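Local coordinates for protein UDP-glucose 4-epimerase (Campylobacter jejuni subsp. jejuni serotype O:2, PDB 7K3P) that catalyses the NAD-dependent interconversion of UDP-glucose and UDP-galactose at sugar C4, and probably also of their N-acetylated counterparts, at residues A196-D199 with Y200-G203; G277-V280 with K281-I284. The protein carries 2 engineered substitutions. All blocks are in the same frame, centred on the assembly; numbering follows the deposited sequence.

Contact 1 (A196-D199 with Y200-G203); sequences ACMD and YTLG. With NAD (nicotinamide-adenine-dinucleotide), chain C.
The ring of Y200 meets the backbone of D199 obliquely, and its CD1 lies 4.0 Å from D199 CB. Y200 CG sits beside its own backbone N (chi1 -70°), which leaves the ring next to the preceding residue. F101, E102 and Q105 of helix 100-105 touch the Y200 side chain. The second flat group is the carboxamide of NAD. M198 CE lies over one face of it, 3.9 Å from NAD N7N. A196 CB comes over neither face but from the oxygen side, at 3.6 Å from NAD O7N. The thioether reaches the carboxamide because the M198 chain is extended beyond CG (chi2 170°, chi3 -161°). Closer to the backbone, M198 turns to its other neighbour: its CB packs on T201 CG2 at 3.6 Å. T201 OG1 comes within 3.3 Å of M198 O, but its hydrogen bond is made to E218 in helix 212-220. No hydrogen bond joins 196-199 to 200-203, so this turn is held from outside. The carboxylate of E99 takes the amides of D199 and Y200, one on each oxygen, while D199 forms a salt bridge with K51 and C197 a disulfide with C344. Apolar carbons of A196 and M198 thus line the nicotinamide end of the cofactor pocket, while the polar and covalent bonds of this loop to E99, K51, E218 and C344 run to other parts of the chain.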
# COMPACT_ATOMS: atom_id res chain seq x y z
N ALA A 196 -6.65 6.88 25.17
CA ALA A 196 -5.46 6.35 24.48
C ALA A 196 -4.23 7.22 24.78
O ALA A 196 -4.29 8.44 24.66
CB ALA A 196 -5.70 6.24 23.00
N CYS A 197 -3.14 6.57 25.18
CA CYS A 197 -1.88 7.27 25.45
C CYS A 197 -1.11 7.48 24.17
O CYS A 197 -0.64 6.53 23.56
CB CYS A 197 -0.99 6.47 26.39
SG CYS A 197 -1.71 6.12 27.97
N MET A 198 -0.97 8.74 23.78
CA MET A 198 -0.17 9.06 22.61
C MET A 198 1.01 9.94 23.00
O MET A 198 0.87 10.90 23.77
CB MET A 198 -1.05 9.69 21.53
CG MET A 198 -1.98 8.66 20.93
SD MET A 198 -3.22 9.34 19.86
CE MET A 198 -4.38 7.98 19.86
N ASP A 199 2.18 9.58 22.49
CA ASP A 199 3.42 10.23 22.88
C ASP A 199 3.65 11.55 22.15
O ASP A 199 4.45 12.37 22.59
CB ASP A 199 4.61 9.28 22.66
CG ASP A 199 4.47 7.97 23.44
OD1 ASP A 199 3.85 7.99 24.53
OD2 ASP A 199 4.97 6.92 22.97
N TYR A 200 2.92 11.77 21.06
CA TYR A 200 3.15 12.95 20.23
C TYR A 200 2.10 14.06 20.36
O TYR A 200 2.21 15.10 19.71
CB TYR A 200 3.35 12.54 18.76
CG TYR A 200 4.65 11.82 18.56
CD1 TYR A 200 4.78 10.47 18.84
CD2 TYR A 200 5.78 12.52 18.13
CE1 TYR A 200 5.99 9.82 18.68
CE2 TYR A 200 6.99 11.88 17.96
CZ TYR A 200 7.09 10.53 18.24
OH TYR A 200 8.30 9.91 18.07
N THR A 201 1.12 13.85 21.22
CA THR A 201 0.05 14.83 21.38
C THR A 201 0.45 16.02 22.26
O THR A 201 0.21 17.17 21.91
CB THR A 201 -1.26 14.19 21.91
OG1 THR A 201 -1.00 13.51 23.14
CG2 THR A 201 -1.80 13.19 20.90
N LEU A 202 1.07 15.74 23.41
CA LEU A 202 1.36 16.79 24.39
C LEU A 202 2.27 17.88 23.82
O LEU A 202 2.18 19.04 24.21
CB LEU A 202 1.96 16.19 25.67
CG LEU A 202 1.97 17.07 26.93
CD1 LEU A 202 0.56 17.44 27.37
CD2 LEU A 202 2.70 16.38 28.07
N GLY A 203 3.14 17.50 22.88
CA GLY A 203 4.03 18.45 22.24
C GLY A 203 3.41 19.31 21.14
O GLY A 203 4.07 20.19 20.60
PA NAD C . -1.77 0.38 21.27
O1A NAD C . -0.39 0.93 21.01
O2A NAD C . -2.13 0.50 22.73
O5B NAD C . -1.86 -1.15 20.90
C5B NAD C . -0.95 -1.64 19.95
C4B NAD C . -0.41 -2.93 20.43
O4B NAD C . 0.22 -3.64 19.40
C3B NAD C . 0.65 -2.71 21.56
O3B NAD C . 0.45 -3.46 22.82
C2B NAD C . 2.00 -2.94 20.82
O2B NAD C . 2.99 -3.40 21.64
C1B NAD C . 1.55 -3.94 19.81
N9A NAD C . 2.46 -4.02 18.65
C8A NAD C . 2.85 -2.99 17.86
N7A NAD C . 3.70 -3.42 16.92
C5A NAD C . 3.89 -4.74 17.07
C6A NAD C . 4.66 -5.70 16.40
N6A NAD C . 5.47 -5.32 15.27
N1A NAD C . 4.63 -6.99 16.81
C2A NAD C . 3.89 -7.38 17.86
N3A NAD C . 3.13 -6.47 18.55
C4A NAD C . 3.11 -5.15 18.18
O3 NAD C . -2.79 1.19 20.36
PN NAD C . -4.36 1.12 20.52
O1N NAD C . -4.75 -0.02 21.43
O2N NAD C . -4.82 2.43 21.09
O5D NAD C . -4.98 0.91 19.08
C5D NAD C . -4.96 -0.39 18.53
C4D NAD C . -5.43 -0.39 17.09
O4D NAD C . -6.62 0.35 16.93
C3D NAD C . -4.39 0.09 16.09
O3D NAD C . -4.46 -0.67 14.95
C2D NAD C . -4.80 1.45 15.71
O2D NAD C . -4.37 1.85 14.46
C1D NAD C . -6.34 1.35 15.88
N1N NAD C . -7.05 2.68 16.13
C2N NAD C . -6.81 3.27 17.36
C3N NAD C . -7.43 4.48 17.66
C7N NAD C . -7.17 5.12 19.00
O7N NAD C . -6.42 4.63 19.82
N7N NAD C . -7.83 6.35 19.30
C4N NAD C . -8.27 5.07 16.74
C5N NAD C . -8.50 4.48 15.52
C6N NAD C . -7.89 3.26 15.20

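Contact 2 (G277-V280 with K281-I284); sequences GFSV and KEVI
F278, in the short strand 278-279, opens the contact. Its CB packs on V283 CG2 at 4.1 Å, and E282 OE1 lies at the edge of its ring, near the ring plane. The next residue, S279, is the N-cap and forms a capping box with E282. S279 N donates to E282 OE1 at 2.8 Å in a nearly straight bond (170°), meeting the oxygen from above the carboxylate plane. In return E282 N donates to S279 OG at 3.0 Å. The serine hydroxyl is set for this by its position between the backbone N and the carbonyl carbon (chi1 75°). D238 also hydrogen-bonds S279 OG, so two partners hold it. S279 O accepts from V283 N at 3.0 Å, opening the regular helical bonding. V280 follows with the same pattern: its O takes I284 N at 3.0 Å. V280 and I284 lie side by side and point the same way, with V280 CG1 3.7 Å from I284 CD1. The box thus gives partners to one first-turn amide, E282 N, and to the amide of the N-cap itself. Around it, strand 278-279 pairs antiparallel with 242-246 through F278 and R243, and F278 and V283 meet L330 of helix 330-343. V280 and V283 pack on helix 212-220, while V280 and I284 touch I229 of strand 226-230.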
# COMPACT_ATOMS: atom_id res chain seq x y z
N GLY A 277 -21.94 13.15 17.62
CA GLY A 277 -20.70 13.60 18.20
C GLY A 277 -20.88 14.27 19.55
O GLY A 277 -21.96 14.20 20.15
N PHE A 278 -19.81 14.88 20.03
CA PHE A 278 -19.84 15.71 21.24
C PHE A 278 -19.17 17.03 20.88
O PHE A 278 -18.25 17.05 20.07
CB PHE A 278 -19.08 15.02 22.38
CG PHE A 278 -19.62 13.64 22.72
CD1 PHE A 278 -20.69 13.49 23.59
CD2 PHE A 278 -19.06 12.50 22.15
CE1 PHE A 278 -21.19 12.22 23.91
CE2 PHE A 278 -19.55 11.21 22.46
CZ PHE A 278 -20.61 11.07 23.34
N SER A 279 -19.63 18.13 21.49
CA SER A 279 -19.07 19.44 21.19
C SER A 279 -17.88 19.73 22.10
O SER A 279 -17.68 19.06 23.12
CB SER A 279 -20.13 20.54 21.33
OG SER A 279 -20.39 20.81 22.69
N VAL A 280 -17.07 20.73 21.71
CA VAL A 280 -15.91 21.14 22.50
C VAL A 280 -16.37 21.60 23.87
O VAL A 280 -15.75 21.30 24.89
CB VAL A 280 -15.17 22.31 21.81
CG1 VAL A 280 -14.02 22.81 22.69
CG2 VAL A 280 -14.65 21.89 20.43
N LYS A 281 -17.46 22.35 23.88
CA LYS A 281 -18.03 22.90 25.10
C LYS A 281 -18.52 21.78 26.02
O LYS A 281 -18.28 21.80 27.24
CB LYS A 281 -19.18 23.83 24.72
CG LYS A 281 -19.37 25.03 25.63
CD LYS A 281 -20.58 25.87 25.17
CE LYS A 281 -21.05 26.85 26.25
NZ LYS A 281 -21.99 27.90 25.75
N GLU A 282 -19.20 20.79 25.44
CA GLU A 282 -19.67 19.64 26.22
C GLU A 282 -18.50 18.89 26.88
O GLU A 282 -18.54 18.60 28.08
CB GLU A 282 -20.49 18.70 25.33
CG GLU A 282 -21.88 19.26 24.98
CD GLU A 282 -22.57 18.49 23.86
OE1 GLU A 282 -21.87 17.72 23.16
OE2 GLU A 282 -23.80 18.66 23.67
N VAL A 283 -17.46 18.61 26.09
CA VAL A 283 -16.31 17.88 26.59
C VAL A 283 -15.60 18.64 27.71
O VAL A 283 -15.17 18.05 28.71
CB VAL A 283 -15.32 17.55 25.44
CG1 VAL A 283 -14.02 17.01 26.00
CG2 VAL A 283 -15.95 16.55 24.47
N ILE A 284 -15.49 19.95 27.56
CA ILE A 284 -14.87 20.76 28.61
C ILE A 284 -15.67 20.68 29.90
O ILE A 284 -15.11 20.37 30.97
CB ILE A 284 -14.71 22.22 28.16
CG1 ILE A 284 -13.59 22.32 27.11
CG2 ILE A 284 -14.40 23.11 29.37
CD1 ILE A 284 -13.61 23.61 26.31

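Overall arrangement
Contact 1 and contact 2 do not touch. Their centres are 20 Å apart and their nearest atoms about 13 Å. Helix 212-220 joins them: K214 and E218 bind the loop of contact 1, while L212 touches V280 and V283 of contact 2, and I213 and A216 touch V283. A second route runs through strand 242-246, which pairs with 192-193, just before contact 1, and with 278-279 in contact 2. Only contact 1 touches NAD, where it lines the nicotinamide end. The side chain of F278 in contact 2 stays about 13 Å from the cofactor, so contact 2 is packing away from it, joining a strand end and a helix start to helices 212-220 and 330-343.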